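Local coordinates for USG-1 protein homolog (Pseudomonas aeruginosa, PDB 2HJS) that probably acts as an NAD(P)-dependent aldehyde oxidoreductase of the aspartate-semialdehyde dehydrogenase family and forms a dimer, at residues 17-31 / 318-331. Sequence-based numbering, arbitrary orientation.
Sequences SVGEALVGLLDERDF and VRKGAALNAVLLGE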
loop_
_atom_site.group_PDB
_atom_site.type_symbol
_atom_site.label_atom_id
_atom_site.label_comp_id
_atom_site.label_asym_id
_atom_site.label_seq_id
_atom_site.Cartn_x
_atom_site.Cartn_y
_atom_site.Cartn_z
ATOM N N SER A 17 -7.045 -14.838 -18.427
ATOM C CA SER A 17 -7.613 -15.072 -17.114
ATOM C C SER A 17 -8.961 -14.350 -16.959
ATOM O O SER A 17 -9.926 -14.933 -16.460
ATOM C CB SER A 17 -6.601 -14.719 -16.027
ATOM O OG SER A 17 -6.203 -13.387 -16.200
ATOM N N VAL A 18 -9.056 -13.111 -17.441
ATOM C CA VAL A 18 -10.347 -12.405 -17.412
ATOM C C VAL A 18 -11.361 -13.051 -18.379
ATOM O O VAL A 18 -12.521 -13.223 -18.027
ATOM C CB VAL A 18 -10.212 -10.894 -17.712
ATOM C CG1 VAL A 18 -11.577 -10.279 -17.846
ATOM C CG2 VAL A 18 -9.393 -10.195 -16.591
ATOM N N GLY A 19 -10.913 -13.429 -19.578
ATOM C CA GLY A 19 -11.798 -14.076 -20.549
ATOM C C GLY A 19 -12.391 -15.358 -20.008
ATOM O O GLY A 19 -13.588 -15.599 -20.148
ATOM N N GLU A 20 -11.550 -16.177 -19.394
ATOM C CA GLU A 20 -11.962 -17.429 -18.759
ATOM C C GLU A 20 -13.000 -17.210 -17.631
ATOM O O GLU A 20 -13.988 -17.946 -17.516
ATOM C CB GLU A 20 -10.717 -18.120 -18.181
ATOM C CG GLU A 20 -10.847 -19.606 -17.915
ATOM C CD GLU A 20 -9.767 -20.155 -16.963
ATOM O OE1 GLU A 20 -8.894 -19.376 -16.489
ATOM O OE2 GLU A 20 -9.813 -21.371 -16.648
ATOM N N ALA A 21 -12.771 -16.206 -16.789
ATOM C CA ALA A 21 -13.714 -15.915 -15.704
ATOM C C ALA A 21 -15.036 -15.480 -16.319
ATOM O O ALA A 21 -16.094 -15.854 -15.847
ATOM C CB ALA A 21 -13.159 -14.829 -14.756
ATOM N N LEU A 22 -14.971 -14.719 -17.401
ATOM C CA LEU A 22 -16.167 -14.174 -18.002
ATOM C C LEU A 22 -17.015 -15.294 -18.614
ATOM O O LEU A 22 -18.238 -15.284 -18.482
ATOM C CB LEU A 22 -15.801 -13.103 -19.026
ATOM C CG LEU A 22 -16.938 -12.199 -19.506
ATOM C CD1 LEU A 22 -16.351 -10.903 -19.996
ATOM C CD2 LEU A 22 -17.820 -12.854 -20.606
ATOM N N VAL A 23 -16.366 -16.274 -19.249
ATOM C CA VAL A 23 -17.073 -17.423 -19.811
ATOM C C VAL A 23 -17.747 -18.228 -18.699
ATOM O O VAL A 23 -18.908 -18.629 -18.835
ATOM C CB VAL A 23 -16.142 -18.311 -20.673
ATOM C CG1 VAL A 23 -16.830 -19.619 -21.045
ATOM C CG2 VAL A 23 -15.697 -17.537 -21.940
ATOM N N GLY A 24 -17.040 -18.470 -17.604
ATOM C CA GLY A 24 -17.637 -19.165 -16.461
ATOM C C GLY A 24 -18.848 -18.410 -15.911
ATOM O O GLY A 24 -19.836 -19.021 -15.527
ATOM N N LEU A 25 -18.776 -17.082 -15.868
ATOM C CA LEU A 25 -19.908 -16.278 -15.414
ATOM C C LEU A 25 -21.126 -16.305 -16.337
ATOM O O LEU A 25 -22.258 -16.232 -15.851
ATOM C CB LEU A 25 -19.483 -14.829 -15.202
ATOM C CG LEU A 25 -18.591 -14.602 -13.986
ATOM C CD1 LEU A 25 -18.053 -13.183 -14.043
ATOM C CD2 LEU A 25 -19.331 -14.881 -12.669
ATOM N N LEU A 26 -20.897 -16.381 -17.652
ATOM C CA LEU A 26 -21.979 -16.552 -18.593
ATOM C C LEU A 26 -22.754 -17.824 -18.275
ATOM O O LEU A 26 -23.969 -17.848 -18.393
ATOM C CB LEU A 26 -21.482 -16.588 -20.052
ATOM C CG LEU A 26 -20.830 -15.294 -20.549
ATOM C CD1 LEU A 26 -20.351 -15.487 -21.991
ATOM C CD2 LEU A 26 -21.773 -14.088 -20.395
ATOM N N ASP A 27 -22.041 -18.868 -17.863
ATOM C CA ASP A 27 -22.658 -20.164 -17.589
ATOM C C ASP A 27 -23.374 -20.085 -16.217
ATOM O O ASP A 27 -24.583 -20.343 -16.119
ATOM C CB ASP A 27 -21.550 -21.209 -17.614
ATOM C CG ASP A 27 -22.040 -22.617 -17.369
ATOM O OD1 ASP A 27 -23.271 -22.893 -17.406
ATOM O OD2 ASP A 27 -21.159 -23.485 -17.169
ATOM N N GLU A 28 -22.629 -19.672 -15.186
ATOM C CA GLU A 28 -23.143 -19.499 -13.820
ATOM C C GLU A 28 -24.427 -18.676 -13.712
ATOM O O GLU A 28 -25.312 -18.997 -12.913
ATOM C CB GLU A 28 -22.109 -18.747 -12.978
ATOM C CG GLU A 28 -21.446 -19.510 -11.886
ATOM C CD GLU A 28 -20.633 -18.574 -10.963
ATOM O OE1 GLU A 28 -19.372 -18.621 -11.048
ATOM O OE2 GLU A 28 -21.269 -17.781 -10.198
ATOM N N ARG A 29 -24.473 -17.573 -14.465
ATOM C CA ARG A 29 -25.557 -16.612 -14.376
ATOM C C ARG A 29 -26.649 -16.894 -15.397
ATOM O O ARG A 29 -27.593 -16.095 -15.537
ATOM C CB ARG A 29 -25.027 -15.170 -14.544
ATOM C CG ARG A 29 -24.034 -14.741 -13.478
ATOM C CD ARG A 29 -23.568 -13.314 -13.669
ATOM N NE ARG A 29 -24.670 -12.374 -13.540
ATOM C CZ ARG A 29 -25.130 -11.894 -12.383
ATOM N NH1 ARG A 29 -24.561 -12.209 -11.224
ATOM N NH2 ARG A 29 -26.155 -11.062 -12.390
ATOM N N ASP A 30 -26.536 -18.031 -16.100
ATOM C CA ASP A 30 -27.475 -18.376 -17.141
ATOM C C ASP A 30 -27.746 -17.278 -18.133
ATOM O O ASP A 30 -28.906 -16.994 -18.442
ATOM C CB ASP A 30 -28.807 -18.821 -16.554
ATOM C CG ASP A 30 -28.814 -20.254 -16.237
ATOM O OD1 ASP A 30 -29.025 -21.046 -17.178
ATOM O OD2 ASP A 30 -28.582 -20.590 -15.048
ATOM N N PHE A 31 -26.685 -16.686 -18.647
ATOM C CA PHE A 31 -26.810 -15.687 -19.679
ATOM C C PHE A 31 -27.588 -16.276 -20.833
ATOM O O PHE A 31 -27.307 -17.405 -21.272
ATOM C CB PHE A 31 -25.433 -15.238 -20.131
ATOM C CG PHE A 31 -25.414 -13.882 -20.786
ATOM C CD1 PHE A 31 -25.226 -12.731 -20.025
ATOM C CD2 PHE A 31 -25.544 -13.756 -22.173
ATOM C CE1 PHE A 31 -25.188 -11.469 -20.640
ATOM C CE2 PHE A 31 -25.483 -12.517 -22.778
ATOM C CZ PHE A 31 -25.309 -11.370 -22.011
ATOM N N VAL A 318 -10.072 -10.058 -11.144
ATOM C CA VAL A 318 -10.406 -10.859 -12.315
ATOM C C VAL A 318 -11.914 -11.138 -12.462
ATOM O O VAL A 318 -12.534 -10.757 -13.464
ATOM C CB VAL A 318 -9.582 -12.156 -12.346
ATOM C CG1 VAL A 318 -10.057 -13.085 -13.486
ATOM C CG2 VAL A 318 -8.085 -11.809 -12.510
ATOM N N ARG A 319 -12.483 -11.797 -11.456
ATOM C CA ARG A 319 -13.879 -12.215 -11.465
ATOM C C ARG A 319 -14.831 -11.020 -11.332
ATOM O O ARG A 319 -15.811 -10.942 -12.069
ATOM C CB ARG A 319 -14.133 -13.194 -10.325
ATOM C CG ARG A 319 -15.577 -13.724 -10.282
ATOM C CD ARG A 319 -15.854 -14.455 -8.976
ATOM N NE ARG A 319 -17.265 -14.833 -8.856
ATOM C CZ ARG A 319 -17.819 -15.924 -9.398
ATOM N NH1 ARG A 319 -17.082 -16.773 -10.103
ATOM N NH2 ARG A 319 -19.120 -16.165 -9.237
ATOM N N LYS A 320 -14.548 -10.120 -10.377
ATOM C CA LYS A 320 -15.466 -9.035 -10.043
ATOM C C LYS A 320 -15.178 -7.721 -10.798
ATOM O O LYS A 320 -15.989 -7.293 -11.599
ATOM C CB LYS A 320 -15.520 -8.786 -8.523
ATOM C CG LYS A 320 -16.302 -7.503 -8.131
ATOM C CD LYS A 320 -17.791 -7.587 -8.627
ATOM C CE LYS A 320 -18.649 -6.424 -8.130
ATOM N NZ LYS A 320 -18.942 -6.438 -6.664
ATOM N N GLY A 321 -14.034 -7.087 -10.545
ATOM C CA GLY A 321 -13.746 -5.775 -11.126
ATOM C C GLY A 321 -13.863 -5.788 -12.637
ATOM O O GLY A 321 -14.564 -4.953 -13.209
ATOM N N ALA A 322 -13.230 -6.766 -13.282
ATOM C CA ALA A 322 -13.289 -6.879 -14.737
ATOM C C ALA A 322 -14.521 -7.670 -15.219
ATOM O O ALA A 322 -15.464 -7.073 -15.777
ATOM C CB ALA A 322 -12.013 -7.493 -15.271
ATOM N N ALA A 323 -14.520 -8.989 -15.004
ATOM C CA ALA A 323 -15.491 -9.893 -15.661
ATOM C C ALA A 323 -16.967 -9.707 -15.284
ATOM O O ALA A 323 -17.834 -9.616 -16.165
ATOM C CB ALA A 323 -15.077 -11.383 -15.484
ATOM N N LEU A 324 -17.276 -9.713 -13.986
ATOM C CA LEU A 324 -18.680 -9.593 -13.581
ATOM C C LEU A 324 -19.240 -8.237 -13.988
ATOM O O LEU A 324 -20.355 -8.168 -14.477
ATOM C CB LEU A 324 -18.879 -9.842 -12.082
ATOM C CG LEU A 324 -20.343 -9.801 -11.629
ATOM C CD1 LEU A 324 -21.180 -10.880 -12.348
ATOM C CD2 LEU A 324 -20.401 -9.983 -10.129
ATOM N N ASN A 325 -18.471 -7.162 -13.840
ATOM C CA ASN A 325 -18.980 -5.863 -14.305
ATOM C C ASN A 325 -19.323 -5.861 -15.807
ATOM O O ASN A 325 -20.346 -5.298 -16.225
ATOM C CB ASN A 325 -18.007 -4.727 -13.956
ATOM C CG ASN A 325 -18.068 -4.337 -12.490
ATOM O OD1 ASN A 325 -19.158 -4.172 -11.929
ATOM N ND2 ASN A 325 -16.887 -4.170 -11.853
ATOM N N ALA A 326 -18.473 -6.496 -16.616
ATOM C CA ALA A 326 -18.715 -6.610 -18.050
ATOM C C ALA A 326 -20.004 -7.409 -18.318
ATOM O O ALA A 326 -20.834 -7.027 -19.139
ATOM C CB ALA A 326 -17.510 -7.258 -18.743
ATOM N N VAL A 327 -20.175 -8.515 -17.609
ATOM C CA VAL A 327 -21.347 -9.361 -17.794
ATOM C C VAL A 327 -22.631 -8.629 -17.342
ATOM O O VAL A 327 -23.646 -8.672 -18.032
ATOM C CB VAL A 327 -21.180 -10.708 -17.060
ATOM C CG1 VAL A 327 -22.459 -11.539 -17.151
ATOM C CG2 VAL A 327 -20.002 -11.511 -17.645
ATOM N N LEU A 328 -22.570 -7.948 -16.199
ATOM C CA LEU A 328 -23.706 -7.166 -15.716
ATOM C C LEU A 328 -24.159 -6.132 -16.744
ATOM O O LEU A 328 -25.373 -5.935 -16.930
ATOM C CB LEU A 328 -23.363 -6.494 -14.381
ATOM C CG LEU A 328 -23.198 -7.386 -13.144
ATOM C CD1 LEU A 328 -22.682 -6.555 -11.965
ATOM C CD2 LEU A 328 -24.507 -8.056 -12.773
ATOM N N LEU A 329 -23.190 -5.483 -17.410
ATOM C CA LEU A 329 -23.440 -4.548 -18.514
ATOM C C LEU A 329 -24.115 -5.223 -19.688
ATOM O O LEU A 329 -25.076 -4.693 -20.238
ATOM C CB LEU A 329 -22.129 -3.865 -18.958
ATOM C CG LEU A 329 -22.193 -2.797 -20.066
ATOM C CD1 LEU A 329 -23.224 -1.715 -19.726
ATOM C CD2 LEU A 329 -20.796 -2.166 -20.263
ATOM N N GLY A 330 -23.633 -6.408 -20.064
ATOM C CA GLY A 330 -24.274 -7.221 -21.074
ATOM C C GLY A 330 -25.704 -7.598 -20.712
ATOM O O GLY A 330 -26.584 -7.598 -21.570
ATOM N N GLU A 331 -25.930 -7.935 -19.440
ATOM C CA GLU A 331 -27.278 -8.254 -18.950
ATOM C C GLU A 331 -28.210 -7.039 -19.065
ATOM O O GLU A 331 -29.383 -7.185 -19.432
ATOM C CB GLU A 331 -27.224 -8.799 -17.519
ATOM C CG GLU A 331 -26.634 -10.205 -17.440
ATOM C CD GLU A 331 -26.435 -10.721 -16.024
ATOM O OE1 GLU A 331 -26.672 -9.978 -15.035
ATOM O OE2 GLU A 331 -26.000 -11.879 -15.890
HETATM O O HOH W 1 -27.502 -13.753 -17.032
#
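L22 and A323 mark the tightest backbone approach of helix 17-28 and the helical segment 318-331, their CA atoms 4.9 Å apart; the axes pass at 8.6 Å with a crossing angle of -50°. The first is the helix that follows strand 9-12 in the mainly parallel sheet of the Rossmann-type domain, which probably binds the nucleotide; the second, part of helix 317-336 near the C-terminus, returns from the other domain after strand 308-315 and packs beside it. A wider pi-type turn at 318-324 lies near the start of the latter, and a Schellman motif with D30 at C-prime ends the former.

Two knobs-into-holes contacts, one from each helix, form the centre of the interface. The methyl of A323 enters the hole formed by V18, A21, L22 and L25, while L25 sits among R319, A323, L324 and V327. Its two branches divide the work: CD1 lies 3.6 Å from L324 N, and CD2 rests over one guanidinium face of R319, toward the rim. V327 CG2 reaches L22 CG at 3.7 Å, the two side chains lying alongside each other and pointing opposite ways. L22 and L26 also touch V11 and F73 of the sheet, so the packing continues into the Rossmann core.

Two salt bridges lie along the side of this apolar seam that faces away from the sheet. R319, extended from CG to NE with CG anti to the backbone N (chi1 -178°), presents NH1 and NH2 end-on to the carboxylate of E28, the planes 17° apart; NH2 to OE2 is 2.9 Å. Its NE pairs with D292, which should help fix the guanidinium's rotation. R29, bent at chi3, grips E331 side-on, with NH2 bound to OE1 and L328 CD2 over one guanidinium face. R29 NE meets E331 OE2 at 2.7 Å, and a water donates both to that oxygen and to R29 O, at 2.8 Å from the latter.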